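Local coordinates for ribosome-inactivating protein 3 (PDB 2PQG), which is a maize member of the ribosome-inactivating protein family, which shares a mixed alpha-and-beta fold, at residues Glu4-Pro7 and Asn12-Tyr15; Thr54-Arg59 and Arg130-Leu135. All coordinates share one frame; numbering follows the deposited sequence.

Contact 1 of 2, residues Glu4-Pro7 and Asn12-Tyr15; sequences EIFP and NYPY
Phe6 turns the edge of its ring onto one face of the Tyr13 ring, a T-shaped (edge-to-face) pair with planes at 90° and ring centroids 5.2 Å apart. The touching corner is Phe6 CE2, which sits toward the rim of the tyrosine face rather than above its middle, 3.8 Å from Tyr13 CD1. The same corner meets the backbone of the tyrosine: Tyr13 O lies in the plane of the phenylalanine ring, at its edge, 3.6 Å from Phe6 CE2, while Arg125 supplies a hydrogen bond to that oxygen. Elsewhere the Phe6 ring stacks with Phe18 of helix 15-27 and touches Met128 of helix 125-135. Next to Phe6 in the strand, Pro7 crosses Tyr13 at about a right angle and approaches its ring obliquely, with Pro7 CG 3.2 Å from Tyr13 CD2, a tight fit; Pro7 CD follows at 3.6 Å from Tyr13 CE2. Tyr13 meets both residues because its CG stands anti to the backbone N (chi1 -166°), which carries the ring toward the end of strand 2-7. Farther along, Phe6 CZ comes within 4.3 Å of Tyr15 CA, where helix 15-27 starts just after Pro14 at its N-cap position. The Tyr15 ring itself leads elsewhere, its hydroxyl bonded to Met183 O. The four residues between the two segments thus span a short connection from an outer strand of the sheet to the first helix, folded back on the strand it leaves. No hydrogen bond joins the two segments directly, and the contact rests on the aromatic pair and on proline-tyrosine packing, with the partly positive C-H edge of Phe6 directed at both the electron-rich tyrosine face and a carbonyl oxygen.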
loop_
_atom_site.group_PDB
_atom_site.type_symbol
_atom_site.label_atom_id
_atom_site.label_comp_id
_atom_site.label_asym_id
_atom_site.label_seq_id
_atom_site.Cartn_x
_atom_site.Cartn_y
_atom_site.Cartn_z
ATOM N N GLU A 4 -2.373 -12.085 8.668
ATOM C CA GLU A 4 -3.706 -12.091 8.082
ATOM C C GLU A 4 -3.564 -12.875 6.766
ATOM O O GLU A 4 -2.474 -12.929 6.165
ATOM C CB GLU A 4 -4.234 -10.689 7.760
ATOM C CG GLU A 4 -4.137 -9.713 8.902
ATOM C CD GLU A 4 -4.980 -10.102 10.098
ATOM O OE1 GLU A 4 -6.089 -10.635 9.896
ATOM O OE2 GLU A 4 -4.542 -9.847 11.240
ATOM N N ILE A 5 -4.653 -13.507 6.331
ATOM C CA ILE A 5 -4.656 -14.288 5.097
ATOM C C ILE A 5 -5.843 -13.921 4.220
ATOM O O ILE A 5 -6.984 -13.913 4.686
ATOM C CB ILE A 5 -4.710 -15.802 5.380
ATOM C CG1 ILE A 5 -3.454 -16.237 6.144
ATOM C CG2 ILE A 5 -4.823 -16.572 4.069
ATOM C CD1 ILE A 5 -3.490 -17.682 6.601
ATOM N N PHE A 6 -5.573 -13.598 2.957
ATOM C CA PHE A 6 -6.631 -13.264 2.026
ATOM C C PHE A 6 -6.571 -14.161 0.771
ATOM O O PHE A 6 -5.589 -14.144 0.035
ATOM C CB PHE A 6 -6.554 -11.793 1.583
ATOM C CG PHE A 6 -7.718 -11.371 0.746
ATOM C CD1 PHE A 6 -7.524 -10.657 -0.420
ATOM C CD2 PHE A 6 -9.013 -11.734 1.105
ATOM C CE1 PHE A 6 -8.607 -10.315 -1.235
ATOM C CE2 PHE A 6 -10.102 -11.399 0.300
ATOM C CZ PHE A 6 -9.898 -10.686 -0.873
ATOM N N PRO A 7 -7.614 -14.984 0.543
ATOM C CA PRO A 7 -7.712 -15.901 -0.601
ATOM C C PRO A 7 -8.156 -15.085 -1.805
ATOM O O PRO A 7 -9.329 -15.107 -2.196
ATOM C CB PRO A 7 -8.751 -16.912 -0.143
ATOM C CG PRO A 7 -9.647 -16.084 0.757
ATOM C CD PRO A 7 -8.734 -15.158 1.491
ATOM N N ASN A 12 -16.168 -15.593 -3.256
ATOM C CA ASN A 12 -17.134 -15.512 -2.156
ATOM C C ASN A 12 -16.616 -14.741 -0.925
ATOM O O ASN A 12 -17.388 -14.426 -0.023
ATOM C CB ASN A 12 -17.563 -16.914 -1.712
ATOM C CG ASN A 12 -18.229 -17.713 -2.818
ATOM O OD1 ASN A 12 -19.269 -17.324 -3.353
ATOM N ND2 ASN A 12 -17.635 -18.853 -3.153
ATOM N N TYR A 13 -15.314 -14.459 -0.887
ATOM C CA TYR A 13 -14.696 -13.726 0.225
ATOM C C TYR A 13 -14.509 -12.267 -0.208
ATOM O O TYR A 13 -13.514 -11.922 -0.861
ATOM C CB TYR A 13 -13.326 -14.337 0.575
ATOM C CG TYR A 13 -12.747 -13.878 1.900
ATOM C CD1 TYR A 13 -13.048 -12.621 2.421
ATOM C CD2 TYR A 13 -11.862 -14.682 2.611
ATOM C CE1 TYR A 13 -12.484 -12.173 3.610
ATOM C CE2 TYR A 13 -11.288 -14.240 3.804
ATOM C CZ TYR A 13 -11.603 -12.981 4.294
ATOM O OH TYR A 13 -11.017 -12.515 5.449
ATOM N N PRO A 14 -15.457 -11.389 0.168
ATOM C CA PRO A 14 -15.369 -9.976 -0.210
ATOM C C PRO A 14 -14.196 -9.189 0.361
ATOM O O PRO A 14 -13.777 -9.397 1.492
ATOM C CB PRO A 14 -16.721 -9.420 0.227
ATOM C CG PRO A 14 -17.079 -10.284 1.411
ATOM C CD PRO A 14 -16.667 -11.655 0.971
ATOM N N TYR A 15 -13.667 -8.283 -0.452
ATOM C CA TYR A 15 -12.557 -7.430 -0.056
ATOM C C TYR A 15 -12.911 -6.678 1.235
ATOM O O TYR A 15 -12.072 -6.540 2.128
ATOM C CB TYR A 15 -12.250 -6.442 -1.194
ATOM C CG TYR A 15 -11.309 -5.311 -0.836
ATOM C CD1 TYR A 15 -9.932 -5.523 -0.716
ATOM C CD2 TYR A 15 -11.797 -4.017 -0.644
ATOM C CE1 TYR A 15 -9.058 -4.468 -0.422
ATOM C CE2 TYR A 15 -10.939 -2.956 -0.346
ATOM C CZ TYR A 15 -9.570 -3.188 -0.242
ATOM O OH TYR A 15 -8.717 -2.137 0.020
#

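Contact 2 of 2, residues Thr54-Arg59 and Arg130-Leu135; sequences TELKTR and RAVNDL
Val132 is the first residue of helical segment 130-135 to meet the strand, and both of its methyl groups take part. CG2 packs on the base of the Leu56 side chain, 3.6 Å from Leu56 CB, and also approaches one tip of that side chain, with Val132 CG2 3.9 Å from Leu56 CD1. With CG1 anti to the backbone N (chi1 173°), the other methyl reaches the strand's backbone, Val132 CG1 lying 3.4 Å from Leu56 O and more loosely beside Thr58 CG2. The valine also touches Ile63 on the next strand, so that it lies over two neighbouring strands, while Leu56 also packs on Phe6 of the adjoining strand 2-7. This is helix-on-sheet packing within the mixed alpha-and-beta fold of the ribosome-inactivating proteins: helix 125-135 lies against strands 51-57 and 62-68 close to the turn that joins them, and Thr58 begins that turn. Asn133, one residue on, replaces the apolar contact with a polar one. Its side chain and that of Thr58 come from opposite directions, and Asn133 ND2 donates to Thr58 OG1 over 3.1 Å. The bond is nearly straight, 171° at the hydrogen, and the hydroxyl oxygen lies in the amide plane. The approach of Thr58 CG2 to the same amide nitrogen is too short to be relied on. A water accepts a weak bond from Thr58 OG1 and donates to Asn133 OD1 at 3.0 Å, engaging the other end of the amide. Thr58 OG1 is further bonded by the backbone N-H groups of Thr60 and Ser61, which tie the hydroxyl into the turn and hold it where the helix can reach it.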
loop_
_atom_site.group_PDB
_atom_site.type_symbol
_atom_site.label_atom_id
_atom_site.label_comp_id
_atom_site.label_asym_id
_atom_site.label_seq_id
_atom_site.Cartn_x
_atom_site.Cartn_y
_atom_site.Cartn_z
ATOM N N THR A 54 0.487 -9.859 5.929
ATOM C CA THR A 54 -0.681 -10.282 5.189
ATOM C C THR A 54 -0.249 -11.207 4.072
ATOM O O THR A 54 0.568 -10.853 3.227
ATOM C CB THR A 54 -1.482 -9.072 4.632
ATOM O OG1 THR A 54 -0.664 -8.295 3.750
ATOM C CG2 THR A 54 -1.943 -8.190 5.773
ATOM N N GLU A 55 -0.784 -12.420 4.106
ATOM C CA GLU A 55 -0.474 -13.410 3.091
ATOM C C GLU A 55 -1.560 -13.424 2.028
ATOM O O GLU A 55 -2.704 -13.783 2.311
ATOM C CB GLU A 55 -0.363 -14.811 3.696
ATOM C CG GLU A 55 0.325 -15.800 2.764
ATOM C CD GLU A 55 0.043 -17.248 3.113
ATOM O OE1 GLU A 55 0.116 -17.590 4.310
ATOM O OE2 GLU A 55 -0.245 -18.044 2.189
ATOM N N LEU A 56 -1.207 -13.015 0.813
ATOM C CA LEU A 56 -2.156 -13.010 -0.289
ATOM C C LEU A 56 -1.947 -14.270 -1.131
ATOM O O LEU A 56 -0.876 -14.494 -1.706
ATOM C CB LEU A 56 -1.954 -11.771 -1.159
ATOM C CG LEU A 56 -1.918 -10.440 -0.406
ATOM C CD1 LEU A 56 -1.665 -9.301 -1.400
ATOM C CD2 LEU A 56 -3.226 -10.227 0.325
ATOM N N LYS A 57 -2.983 -15.089 -1.209
ATOM C CA LYS A 57 -2.906 -16.338 -1.956
ATOM C C LYS A 57 -3.851 -16.398 -3.135
ATOM O O LYS A 57 -4.954 -15.822 -3.091
ATOM C CB LYS A 57 -3.254 -17.519 -1.052
ATOM C CG LYS A 57 -2.836 -17.365 0.408
ATOM C CD LYS A 57 -3.677 -18.221 1.350
ATOM C CE LYS A 57 -2.973 -19.510 1.705
ATOM N NZ LYS A 57 -3.789 -20.699 1.350
ATOM N N THR A 58 -3.413 -17.055 -4.200
ATOM C CA THR A 58 -4.301 -17.375 -5.299
ATOM C C THR A 58 -4.716 -18.831 -5.217
ATOM O O THR A 58 -4.735 -19.433 -4.143
ATOM C CB THR A 58 -3.629 -17.117 -6.660
ATOM O OG1 THR A 58 -2.620 -18.108 -6.894
ATOM C CG2 THR A 58 -2.992 -15.736 -6.688
ATOM N N ARG A 59 -5.047 -19.389 -6.372
ATOM C CA ARG A 59 -5.205 -20.839 -6.536
ATOM C C ARG A 59 -3.867 -21.456 -6.934
ATOM O O ARG A 59 -3.671 -22.675 -6.857
ATOM C CB ARG A 59 -6.183 -21.115 -7.679
ATOM C CG ARG A 59 -5.981 -22.464 -8.381
ATOM C CD ARG A 59 -6.915 -22.661 -9.559
ATOM N NE ARG A 59 -6.863 -24.027 -10.075
ATOM C CZ ARG A 59 -5.748 -24.643 -10.464
ATOM N NH1 ARG A 59 -4.578 -24.018 -10.395
ATOM N NH2 ARG A 59 -5.799 -25.886 -10.929
ATOM N N ARG A 130 -3.211 -11.213 -10.463
ATOM C CA ARG A 130 -2.058 -11.137 -11.349
ATOM C C ARG A 130 -0.814 -10.563 -10.667
ATOM O O ARG A 130 0.314 -10.979 -10.948
ATOM C CB ARG A 130 -2.400 -10.308 -12.591
ATOM C CG ARG A 130 -3.423 -10.956 -13.501
ATOM C CD ARG A 130 -3.397 -10.346 -14.889
ATOM N NE ARG A 130 -3.972 -9.005 -14.927
ATOM C CZ ARG A 130 -5.273 -8.745 -14.843
ATOM N NH1 ARG A 130 -6.143 -9.740 -14.717
ATOM N NH2 ARG A 130 -5.708 -7.491 -14.894
ATOM N N ALA A 131 -1.022 -9.602 -9.775
ATOM C CA ALA A 131 0.080 -8.987 -9.045
ATOM C C ALA A 131 0.780 -10.004 -8.151
ATOM O O ALA A 131 2.011 -10.075 -8.122
ATOM C CB ALA A 131 -0.435 -7.827 -8.212
ATOM N N VAL A 132 -0.004 -10.791 -7.418
ATOM C CA VAL A 132 0.561 -11.806 -6.539
ATOM C C VAL A 132 1.258 -12.893 -7.359
ATOM O O VAL A 132 2.399 -13.260 -7.072
ATOM C CB VAL A 132 -0.528 -12.453 -5.640
ATOM C CG1 VAL A 132 0.055 -13.637 -4.864
ATOM C CG2 VAL A 132 -1.073 -11.420 -4.663
ATOM N N ASN A 133 0.587 -13.392 -8.391
ATOM C CA ASN A 133 1.177 -14.436 -9.214
ATOM C C ASN A 133 2.470 -13.962 -9.858
ATOM O O ASN A 133 3.418 -14.732 -10.002
ATOM C CB ASN A 133 0.169 -14.901 -10.271
ATOM C CG ASN A 133 -0.945 -15.748 -9.674
ATOM O OD1 ASN A 133 -2.019 -15.886 -10.261
ATOM N ND2 ASN A 133 -0.688 -16.328 -8.499
ATOM N N ASP A 134 2.505 -12.686 -10.218
ATOM C CA ASP A 134 3.675 -12.081 -10.844
ATOM C C ASP A 134 4.813 -11.945 -9.836
ATOM O O ASP A 134 5.930 -12.403 -10.085
ATOM C CB ASP A 134 3.314 -10.693 -11.378
ATOM C CG ASP A 134 4.234 -10.234 -12.491
ATOM O OD1 ASP A 134 5.462 -10.416 -12.380
ATOM O OD2 ASP A 134 3.719 -9.676 -13.481
ATOM N N LEU A 135 4.524 -11.308 -8.701
ATOM C CA LEU A 135 5.528 -11.093 -7.659
ATOM C C LEU A 135 6.005 -12.383 -6.990
ATOM O O LEU A 135 7.113 -12.438 -6.443
ATOM C CB LEU A 135 4.989 -10.112 -6.606
ATOM C CG LEU A 135 4.778 -8.688 -7.131
ATOM C CD1 LEU A 135 4.111 -7.842 -6.058
ATOM C CD2 LEU A 135 6.124 -8.080 -7.558
HETATM O O HOH W 1 -3.704 -18.340 -10.136
#

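Contacts 1 and 2 hold the two neighbouring, parallel strands 2-7 and 51-57 to different helical elements: contact 1 joins the outer strand to the connection leading into helix 15-27, whereas contact 2 ties the inner strand and the turn after it to helix 125-135. Both are partly buried, with centres 12 Å apart, and each pairs buried residues with more exposed ones. Contact 1 is mainly aromatic and apolar, with no hydrogen bond across it, and contact 2 passes from an aliphatic patch to an amide-hydroxyl bond with water at its outer end. Between them run backbone bonds, Glu4 O to Glu55 N at 2.7 Å among them, and the Phe6-Leu56 packing.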